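Local coordinates for protein RNA-directed RNA polymerase (Infectious pancreatic necrosis virus, PDB 3ZED) that probably copies the viral RNA genome as an RNA-directed RNA polymerase, joining ribonucleotides from their triphosphates, and is probably also found covalently attached to the genomic RNA, at residues 182-187 and 409-414; 405-410 and 467-472; 68-73 and 90-95; 75-80 and 263-268. All blocks are in the same frame, centred on the assembly; numbering follows the deposited sequence.

How the contacts relate
All four contacts belong to the palm-family part of the chain, yet they fall into two neighbourhoods. Contacts 1 and 2 have centres about 10 Å apart and share Asn-409 and Cys-410, in the loop between strand 397-403 of the four-stranded palm sheet and helix 412-426; both touch one potassium ion. Contacts 3 and 4, likewise about 10 Å centre to centre, lie further out, in a region where helix 73-76 directly follows strand 65-72 and Val-93 and Val-95 pack on Val-265 of helix 260-278. Their segments alternate along the chain. Contacts 1 and 3 are about 40 Å apart between centres, so a potassium-bound loop cluster and a peripheral sheet-and-helix layer build separate parts of the polymerase.

Contact 1 (182-187 and 409-414); sequences NPNKTP and NCTPQH. With K (potassium ion), chain K.
Asn-184 and Asn-409 meet at a potassium ion in the palm region, where a loop comes down on the capped start of helix 412-426. The OD1 atoms of both residues bind the metal, each at 2.8 Å, and Asn-182 O binds it at 2.6 Å; Val-177 O, Gly-512 O and Asn-514 OD1 complete the six. Asn-184 has its CG beside the backbone N (chi1 -69°), which brings the amide over the Asn-409 backbone. There OD1 faces the metal while ND2 donates to Ala-408 O and to a water that also bonds Cys-410 O. A second water links Lys-185 N with Asn-409 O.

Further along, Thr-186 lays CG2 against the bent chain of Gln-413, and Pro-187 sets CD over one face of the His-414 ring, a CH-pi contact 4.0 Å from its centroid. That ring is held at its ND1 edge: Thr-411 and His-414 form a capping box in which Thr-411 N donates a hydrogen bond to His-414 ND1 at 3.0 Å, and His-414 N bonds Thr-411 OG1. A third water lies in the ring plane 2.8 Å from His-414 NE2 and donates to Lys-185 O.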
# COMPACT_ATOMS: atom_id res chain seq x y z
N ASN B 182 -11.82 6.14 20.39
CA ASN B 182 -11.66 7.32 19.55
C ASN B 182 -12.34 7.07 18.20
O ASN B 182 -11.67 6.73 17.21
CB ASN B 182 -10.15 7.66 19.42
CG ASN B 182 -9.89 8.94 18.67
OD1 ASN B 182 -10.53 9.97 18.89
ND2 ASN B 182 -8.98 8.89 17.72
N PRO B 183 -13.69 7.20 18.14
CA PRO B 183 -14.41 6.95 16.88
C PRO B 183 -13.93 7.81 15.72
O PRO B 183 -13.55 8.97 15.90
CB PRO B 183 -15.87 7.30 17.24
CG PRO B 183 -15.96 7.10 18.71
CD PRO B 183 -14.63 7.60 19.22
N ASN B 184 -13.96 7.22 14.52
CA ASN B 184 -13.54 7.87 13.28
C ASN B 184 -14.30 9.14 13.03
O ASN B 184 -15.46 9.25 13.42
CB ASN B 184 -13.74 6.93 12.09
CG ASN B 184 -12.81 5.76 12.07
OD1 ASN B 184 -11.84 5.70 12.83
ND2 ASN B 184 -13.12 4.79 11.24
N LYS B 185 -13.64 10.10 12.39
CA LYS B 185 -14.28 11.36 12.00
C LYS B 185 -14.03 11.62 10.53
O LYS B 185 -12.93 11.40 10.04
CB LYS B 185 -13.76 12.54 12.83
CG LYS B 185 -14.21 12.51 14.28
CD LYS B 185 -13.59 13.62 15.07
CE LYS B 185 -14.16 13.60 16.47
NZ LYS B 185 -13.76 14.81 17.21
N THR B 186 -15.04 12.09 9.83
CA THR B 186 -14.87 12.46 8.43
C THR B 186 -14.04 13.75 8.38
O THR B 186 -14.11 14.53 9.35
CB THR B 186 -16.26 12.68 7.76
OG1 THR B 186 -16.92 13.78 8.40
CG2 THR B 186 -17.13 11.43 7.78
N PRO B 187 -13.33 14.06 7.27
CA PRO B 187 -12.65 15.37 7.18
C PRO B 187 -13.57 16.57 7.49
O PRO B 187 -13.12 17.53 8.12
CB PRO B 187 -12.18 15.41 5.73
CG PRO B 187 -11.98 13.96 5.37
CD PRO B 187 -13.12 13.25 6.05
N ASN B 409 -9.03 3.61 10.65
CA ASN B 409 -9.37 5.03 10.89
C ASN B 409 -10.02 5.69 9.66
O ASN B 409 -10.52 6.82 9.74
CB ASN B 409 -8.12 5.82 11.27
CG ASN B 409 -7.49 5.39 12.57
OD1 ASN B 409 -7.91 5.77 13.66
ND2 ASN B 409 -6.44 4.61 12.48
N CYS B 410 -9.96 5.01 8.51
CA CYS B 410 -10.47 5.55 7.25
C CYS B 410 -11.99 5.52 7.16
O CYS B 410 -12.63 4.51 7.44
CB CYS B 410 -9.83 4.82 6.08
SG CYS B 410 -9.99 5.68 4.50
N THR B 411 -12.57 6.67 6.78
CA THR B 411 -13.99 6.80 6.49
C THR B 411 -14.15 6.82 4.96
O THR B 411 -13.20 7.23 4.28
CB THR B 411 -14.62 8.08 7.11
OG1 THR B 411 -14.12 9.22 6.42
CG2 THR B 411 -14.41 8.19 8.62
N PRO B 412 -15.33 6.46 4.38
CA PRO B 412 -15.48 6.58 2.92
C PRO B 412 -15.18 8.01 2.44
O PRO B 412 -14.64 8.19 1.35
CB PRO B 412 -16.94 6.18 2.68
CG PRO B 412 -17.27 5.28 3.86
CD PRO B 412 -16.56 5.93 5.01
N GLN B 413 -15.43 9.02 3.32
CA GLN B 413 -15.21 10.44 3.07
C GLN B 413 -13.72 10.80 2.94
O GLN B 413 -13.40 11.72 2.20
CB GLN B 413 -15.88 11.31 4.15
CG GLN B 413 -17.43 11.37 3.99
CD GLN B 413 -18.14 10.10 4.44
OE1 GLN B 413 -17.62 9.31 5.26
NE2 GLN B 413 -19.31 9.83 3.89
N HIS B 414 -12.82 10.06 3.61
CA HIS B 414 -11.37 10.25 3.45
C HIS B 414 -10.97 9.87 2.02
O HIS B 414 -10.25 10.61 1.36
CB HIS B 414 -10.57 9.42 4.45
CG HIS B 414 -10.55 9.98 5.83
ND1 HIS B 414 -11.32 9.42 6.84
CD2 HIS B 414 -9.83 11.01 6.35
CE1 HIS B 414 -11.05 10.12 7.93
NE2 HIS B 414 -10.16 11.09 7.69
K K K . -10.28 6.20 15.04
O HOH W 1 -14.99 4.41 9.20
O HOH W 2 -10.95 8.97 11.40
O HOH W 3 -10.27 12.73 9.96

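Contact 2 (405-410 and 467-472); sequences KGEANC and YGQGSG. With K (potassium ion), chain K.
The carboxylate of Glu-407 takes a hydrogen bond from Ser-471 on one of its faces: Ser-471 OG reaches Glu-407 OE2 at 2.7 Å from well above the carboxylate plane, 50° out of it. The amide of Gln-469 is turned 59° against that carboxylate, so the two flat groups do not stack. They are joined through their stems instead, with Gln-469 CG 3.7 Å from Glu-407 CB and Gln-469 NE2 alongside Glu-407 CG. Glu-407 bends at chi2 (90°), which turns its acid end along the neighbouring loop to the serine. The oxygen of the Gln-469 amide faces the other way, toward Asn-479 and Asn-473.

A third flat group, the carbonyl of Glu-407, is gripped from both faces. Gln-469 N donates to Glu-407 O at 2.8 Å from above the carbonyl plane, and Cys-410 N, closing the 3-10 turn, comes at 3.2 Å from the opposite face. Next to it Gly-468, with positive phi and no side chain, brings its CA within 3.2 Å of Cys-410 O in a nearly straight CA-H...O contact. The CB of Cys-410 rests on Gln-469 CG at 3.8 Å.

Within the 3-10 turn, Asn-409 ND2 and Asn-409 N both reach Gly-406 O from the same face. The ND2 bond, with a second one to Glu-404 O, helps fix the rotation of the amide whose oxygen is a potassium ligand. The loops after strands 397-403 and 462-465 are thus clasped by one backbone and one carboxylate-hydroxyl bond, and the turn they hold, built by its own i+3 bonds, carries the metal ligand Asn-409.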
# COMPACT_ATOMS: atom_id res chain seq x y z
N LYS B 405 -3.20 0.98 13.63
CA LYS B 405 -3.95 0.09 12.73
C LYS B 405 -4.59 0.94 11.66
O LYS B 405 -5.81 0.91 11.51
CB LYS B 405 -5.00 -0.74 13.53
CG LYS B 405 -4.37 -1.71 14.51
CD LYS B 405 -5.36 -2.26 15.51
CE LYS B 405 -4.67 -3.10 16.55
NZ LYS B 405 -4.19 -2.29 17.71
N GLY B 406 -3.75 1.78 11.04
CA GLY B 406 -4.08 2.82 10.06
C GLY B 406 -5.43 2.77 9.35
O GLY B 406 -6.28 3.64 9.56
N GLU B 407 -5.59 1.76 8.49
CA GLU B 407 -6.75 1.46 7.63
C GLU B 407 -8.11 1.56 8.36
O GLU B 407 -9.08 2.02 7.77
CB GLU B 407 -6.60 0.04 7.03
CG GLU B 407 -5.54 -0.07 5.94
CD GLU B 407 -4.13 -0.44 6.38
OE1 GLU B 407 -3.72 -0.05 7.50
OE2 GLU B 407 -3.42 -1.11 5.60
N ALA B 408 -8.17 1.15 9.65
CA ALA B 408 -9.39 1.16 10.48
C ALA B 408 -9.90 2.58 10.76
O ALA B 408 -11.08 2.73 11.09
CB ALA B 408 -9.14 0.42 11.79
N ASN B 409 -9.03 3.61 10.65
CA ASN B 409 -9.37 5.03 10.89
C ASN B 409 -10.02 5.69 9.66
O ASN B 409 -10.52 6.82 9.74
CB ASN B 409 -8.12 5.82 11.27
CG ASN B 409 -7.49 5.39 12.57
OD1 ASN B 409 -7.91 5.77 13.66
ND2 ASN B 409 -6.44 4.61 12.48
N CYS B 410 -9.96 5.01 8.51
CA CYS B 410 -10.47 5.55 7.25
C CYS B 410 -11.99 5.52 7.16
O CYS B 410 -12.63 4.51 7.44
CB CYS B 410 -9.83 4.82 6.08
SG CYS B 410 -9.99 5.68 4.50
N TYR B 467 -14.66 -2.56 9.00
CA TYR B 467 -14.55 -1.26 9.68
C TYR B 467 -13.28 -0.56 9.13
O TYR B 467 -12.17 -1.09 9.24
CB TYR B 467 -14.54 -1.42 11.21
CG TYR B 467 -15.86 -1.95 11.75
CD1 TYR B 467 -16.10 -3.32 11.86
CD2 TYR B 467 -16.88 -1.08 12.13
CE1 TYR B 467 -17.31 -3.81 12.37
CE2 TYR B 467 -18.09 -1.56 12.65
CZ TYR B 467 -18.31 -2.93 12.75
OH TYR B 467 -19.50 -3.44 13.26
N GLY B 468 -13.48 0.58 8.46
CA GLY B 468 -12.41 1.33 7.81
C GLY B 468 -12.16 0.84 6.40
O GLY B 468 -13.02 0.15 5.83
N GLN B 469 -10.98 1.18 5.82
CA GLN B 469 -10.66 0.76 4.46
C GLN B 469 -10.05 -0.63 4.47
O GLN B 469 -9.33 -1.00 5.40
CB GLN B 469 -9.75 1.76 3.72
CG GLN B 469 -8.32 1.84 4.24
CD GLN B 469 -7.35 2.49 3.28
OE1 GLN B 469 -7.54 2.49 2.05
NE2 GLN B 469 -6.30 3.07 3.82
N GLY B 470 -10.34 -1.39 3.43
CA GLY B 470 -9.81 -2.73 3.31
C GLY B 470 -8.34 -2.69 2.97
O GLY B 470 -7.98 -2.21 1.90
N SER B 471 -7.50 -3.20 3.89
CA SER B 471 -6.03 -3.25 3.75
C SER B 471 -5.62 -4.07 2.53
O SER B 471 -5.94 -5.25 2.42
CB SER B 471 -5.39 -3.83 5.00
OG SER B 471 -3.98 -3.70 4.95
N GLY B 472 -4.92 -3.42 1.62
CA GLY B 472 -4.49 -4.06 0.39
C GLY B 472 -5.22 -3.52 -0.83
O GLY B 472 -4.76 -3.75 -1.95
K K K . -10.28 6.20 15.04

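Contact 3 (68-73 and 90-95)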
# COMPACT_ATOMS: atom_id res chain seq x y z
N MET B 68 -22.62 -19.36 -12.45
CA MET B 68 -21.76 -19.09 -13.59
C MET B 68 -22.30 -19.71 -14.87
O MET B 68 -22.79 -20.84 -14.86
CB MET B 68 -20.31 -19.58 -13.37
CG MET B 68 -19.57 -18.85 -12.30
SD MET B 68 -19.54 -17.05 -12.51
CE MET B 68 -19.28 -16.56 -10.85
N VAL B 69 -22.19 -18.94 -15.96
CA VAL B 69 -22.62 -19.32 -17.31
C VAL B 69 -21.41 -19.24 -18.22
O VAL B 69 -20.76 -18.19 -18.29
CB VAL B 69 -23.78 -18.42 -17.81
CG1 VAL B 69 -24.07 -18.67 -19.29
CG2 VAL B 69 -25.03 -18.61 -16.96
N GLU B 70 -21.09 -20.34 -18.90
CA GLU B 70 -19.97 -20.40 -19.83
C GLU B 70 -20.39 -19.75 -21.18
O GLU B 70 -21.12 -20.37 -21.96
CB GLU B 70 -19.51 -21.87 -20.00
CG GLU B 70 -18.21 -22.05 -20.76
CD GLU B 70 -17.11 -22.76 -20.01
OE1 GLU B 70 -17.26 -23.97 -19.73
OE2 GLU B 70 -16.07 -22.12 -19.72
N LEU B 71 -19.96 -18.49 -21.42
CA LEU B 71 -20.22 -17.70 -22.63
C LEU B 71 -19.00 -17.68 -23.54
O LEU B 71 -17.88 -17.86 -23.07
CB LEU B 71 -20.60 -16.25 -22.28
CG LEU B 71 -21.92 -15.95 -21.56
CD1 LEU B 71 -22.15 -14.46 -21.50
CD2 LEU B 71 -23.10 -16.56 -22.26
N GLU B 72 -19.22 -17.42 -24.83
CA GLU B 72 -18.16 -17.29 -25.82
C GLU B 72 -17.50 -15.92 -25.64
O GLU B 72 -18.20 -14.90 -25.68
CB GLU B 72 -18.75 -17.48 -27.24
CG GLU B 72 -17.73 -17.54 -28.36
CD GLU B 72 -18.30 -17.48 -29.77
OE1 GLU B 72 -19.32 -16.80 -29.99
OE2 GLU B 72 -17.68 -18.10 -30.67
N THR B 73 -16.17 -15.88 -25.40
CA THR B 73 -15.41 -14.63 -25.19
C THR B 73 -15.60 -13.67 -26.38
O THR B 73 -15.72 -12.46 -26.16
CB THR B 73 -13.94 -14.93 -24.93
OG1 THR B 73 -13.85 -15.98 -23.97
CG2 THR B 73 -13.17 -13.73 -24.39
N LYS B 90 -8.86 -16.81 -23.03
CA LYS B 90 -9.59 -18.07 -23.19
C LYS B 90 -10.74 -17.89 -24.19
O LYS B 90 -11.24 -16.77 -24.32
CB LYS B 90 -10.13 -18.56 -21.83
CG LYS B 90 -9.06 -19.01 -20.85
CD LYS B 90 -9.68 -19.50 -19.55
CE LYS B 90 -8.65 -19.84 -18.49
NZ LYS B 90 -8.00 -18.65 -17.90
N ASP B 91 -11.15 -18.96 -24.89
CA ASP B 91 -12.24 -18.91 -25.87
C ASP B 91 -13.62 -18.81 -25.19
O ASP B 91 -14.60 -18.41 -25.82
CB ASP B 91 -12.19 -20.13 -26.81
CG ASP B 91 -12.38 -21.46 -26.11
OD1 ASP B 91 -11.55 -21.80 -25.24
OD2 ASP B 91 -13.37 -22.16 -26.43
N THR B 92 -13.69 -19.17 -23.89
CA THR B 92 -14.91 -19.11 -23.08
C THR B 92 -14.69 -18.24 -21.85
O THR B 92 -13.57 -18.17 -21.32
CB THR B 92 -15.40 -20.49 -22.67
OG1 THR B 92 -14.36 -21.19 -21.98
CG2 THR B 92 -15.92 -21.31 -23.85
N VAL B 93 -15.77 -17.60 -21.38
CA VAL B 93 -15.77 -16.73 -20.20
C VAL B 93 -16.94 -17.15 -19.27
O VAL B 93 -18.06 -17.34 -19.74
CB VAL B 93 -15.81 -15.22 -20.62
CG1 VAL B 93 -17.12 -14.80 -21.30
CG2 VAL B 93 -15.48 -14.30 -19.46
N SER B 94 -16.65 -17.37 -17.98
CA SER B 94 -17.67 -17.77 -17.00
C SER B 94 -18.20 -16.52 -16.29
O SER B 94 -17.43 -15.82 -15.63
CB SER B 94 -17.12 -18.80 -16.02
OG SER B 94 -15.96 -18.30 -15.37
N VAL B 95 -19.49 -16.20 -16.47
CA VAL B 95 -20.08 -14.98 -15.91
C VAL B 95 -21.30 -15.27 -15.01
O VAL B 95 -22.06 -16.19 -15.30
CB VAL B 95 -20.44 -13.95 -17.02
CG1 VAL B 95 -19.18 -13.43 -17.73
CG2 VAL B 95 -21.41 -14.53 -18.03
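Leu-71 and Val-93 form a hydrogen-bonded pair in a small three-stranded antiparallel sheet, where strand 65-72 is the middle strand and 92-98 an outer one. The backbone bonds come first. Leu-71 N reaches Val-93 O at 2.8 Å and Val-93 N returns to Leu-71 O at 2.7 Å; Val-69 and Val-95 are joined by a second reciprocal pair. Between them, Glu-70 faces Ser-94 as a non-hydrogen-bonded pair, and weaker CA-H...O contacts run from Ser-94 CA to Val-69 O and from Thr-92 CA to Leu-71 O.

Apolar packing lies on the face with Val-69, Leu-71, Val-93 and Val-95. The Leu-71 and Val-95 side chains cross at about a right angle, with Leu-71 CD1 3.5 Å from Val-95 CG2, and Leu-71 CB lies beside Val-93 CG1. Helix 260-278 covers Val-93 and Val-95.

Polar side chains add further bonds. Glu-70, on the face of Ser-94, accepts at OE2 from Thr-92 OG1, 3.0 Å away and above the carboxylate plane; the bend of Glu-70 at chi2 (121°) carries the acid across to it. From outside the pair of strands, Tyr-251 OH, of the predicted GTP site, bonds the backbone at Ser-94 O. Where the middle strand passes into helix 73-76, Thr-73 N bonds Asp-91 O at 3.0 Å, and Thr-73 OG1 donates to Lys-90 O at 2.7 Å, from 41° above that carbonyl's plane.

Contact 4 (75-80 and 263-268); sequences AALPRL and ALVLAD
Leu-77 and Val-265 sit at the heart of this contact, where the chain leaving helix 73-76 packs on the flank of helix 260-278. From Leu-77 CA the CB points toward the helix but stops short of touching it. Next comes CG, set beside the backbone N (chi1 -61°), and this is the first atom to meet the helix: it lies 3.8 Å from Val-265 CG2. There the side chain forks. Leu-77 CD1 and CD2 both stay 4.0 Å from the same Val-265 CG2; CD1 goes on to Leu-264 CB at 4.2 Å, the two leucines crossing at about a right angle, and CD2 to Asp-268 OD2 at 3.9 Å. That oxygen has a polar partner of its own, the hydroxyl of Ser-222, and takes no bond from the leucine.

On either side of this forked tip the packing carries on. Ala-76 puts its CB 3.8 Å from Val-265 CG2, so this one methyl touches both neighbouring residues. Further along the chain, Leu-80 CD1 meets Leu-264 CD1 at 4.1 Å, and Ile-225 touches both leucines. No hydrogen bond crosses the interface.

Leu-264 and Asp-268 are one helical turn apart with Val-265 next to the first, and Leu-77 leans against all three. Val-265 also touches Val-93 and Val-95 of strand 92-98. The whole is therefore packing of a helix on a small antiparallel sheet and on the short helix that follows its middle strand, in alpha+beta style, close to the loop of the predicted GTP site.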
# COMPACT_ATOMS: atom_id res chain seq x y z
N ALA B 75 -18.29 -13.32 -28.16
CA ALA B 75 -19.61 -12.70 -27.99
C ALA B 75 -19.58 -11.65 -26.89
O ALA B 75 -20.14 -10.57 -27.08
CB ALA B 75 -20.66 -13.76 -27.67
N ALA B 76 -18.93 -11.95 -25.74
CA ALA B 76 -18.86 -11.04 -24.59
C ALA B 76 -17.92 -9.87 -24.83
O ALA B 76 -18.22 -8.76 -24.40
CB ALA B 76 -18.45 -11.80 -23.35
N LEU B 77 -16.78 -10.12 -25.51
CA LEU B 77 -15.79 -9.09 -25.85
C LEU B 77 -15.54 -9.11 -27.37
O LEU B 77 -14.53 -9.66 -27.81
CB LEU B 77 -14.49 -9.27 -25.05
CG LEU B 77 -14.59 -9.20 -23.53
CD1 LEU B 77 -13.32 -9.68 -22.89
CD2 LEU B 77 -14.93 -7.80 -23.04
N PRO B 78 -16.48 -8.55 -28.19
CA PRO B 78 -16.31 -8.61 -29.66
C PRO B 78 -15.09 -7.85 -30.18
O PRO B 78 -14.47 -8.30 -31.14
CB PRO B 78 -17.61 -7.98 -30.19
CG PRO B 78 -18.58 -8.11 -29.08
CD PRO B 78 -17.77 -7.91 -27.85
N ARG B 79 -14.74 -6.71 -29.53
CA ARG B 79 -13.59 -5.89 -29.88
C ARG B 79 -12.25 -6.65 -29.74
O ARG B 79 -11.26 -6.27 -30.38
CB ARG B 79 -13.55 -4.65 -28.97
CG ARG B 79 -14.57 -3.58 -29.30
CD ARG B 79 -14.42 -2.35 -28.39
NE ARG B 79 -13.12 -1.67 -28.48
CZ ARG B 79 -12.84 -0.68 -29.32
NH1 ARG B 79 -13.76 -0.23 -30.16
NH2 ARG B 79 -11.63 -0.13 -29.33
N LEU B 80 -12.22 -7.70 -28.89
CA LEU B 80 -11.01 -8.48 -28.61
C LEU B 80 -11.08 -9.90 -29.22
O LEU B 80 -10.48 -10.82 -28.65
CB LEU B 80 -10.78 -8.55 -27.09
CG LEU B 80 -10.69 -7.24 -26.29
CD1 LEU B 80 -10.59 -7.53 -24.83
CD2 LEU B 80 -9.50 -6.39 -26.72
N ALA B 263 -12.80 -10.56 -15.62
CA ALA B 263 -12.58 -9.25 -15.01
C ALA B 263 -12.98 -8.12 -15.95
O ALA B 263 -13.72 -7.24 -15.53
CB ALA B 263 -11.13 -9.10 -14.61
N LEU B 264 -12.53 -8.16 -17.21
CA LEU B 264 -12.86 -7.18 -18.24
C LEU B 264 -14.35 -7.13 -18.48
O LEU B 264 -14.92 -6.04 -18.44
CB LEU B 264 -12.12 -7.47 -19.57
CG LEU B 264 -10.60 -7.36 -19.56
CD1 LEU B 264 -10.00 -7.91 -20.84
CD2 LEU B 264 -10.14 -5.92 -19.32
N VAL B 265 -15.01 -8.30 -18.64
CA VAL B 265 -16.45 -8.40 -18.84
C VAL B 265 -17.18 -7.74 -17.65
O VAL B 265 -18.04 -6.89 -17.87
CB VAL B 265 -16.92 -9.87 -19.10
CG1 VAL B 265 -18.45 -10.00 -19.05
CG2 VAL B 265 -16.40 -10.39 -20.43
N LEU B 266 -16.82 -8.12 -16.41
CA LEU B 266 -17.47 -7.60 -15.20
C LEU B 266 -17.20 -6.11 -14.98
O LEU B 266 -18.16 -5.38 -14.68
CB LEU B 266 -17.06 -8.41 -13.96
CG LEU B 266 -17.59 -9.85 -13.87
CD1 LEU B 266 -17.14 -10.49 -12.58
CD2 LEU B 266 -19.15 -9.91 -13.99
N ALA B 267 -15.93 -5.66 -15.12
CA ALA B 267 -15.55 -4.24 -14.95
C ALA B 267 -16.23 -3.39 -16.03
O ALA B 267 -16.77 -2.34 -15.68
CB ALA B 267 -14.04 -4.06 -14.99
N ASP B 268 -16.27 -3.87 -17.30
CA ASP B 268 -16.96 -3.19 -18.40
C ASP B 268 -18.44 -2.98 -18.10
O ASP B 268 -18.95 -1.87 -18.23
CB ASP B 268 -16.86 -4.01 -19.71
CG ASP B 268 -15.59 -3.88 -20.53
OD1 ASP B 268 -14.54 -3.50 -19.96
OD2 ASP B 268 -15.64 -4.22 -21.73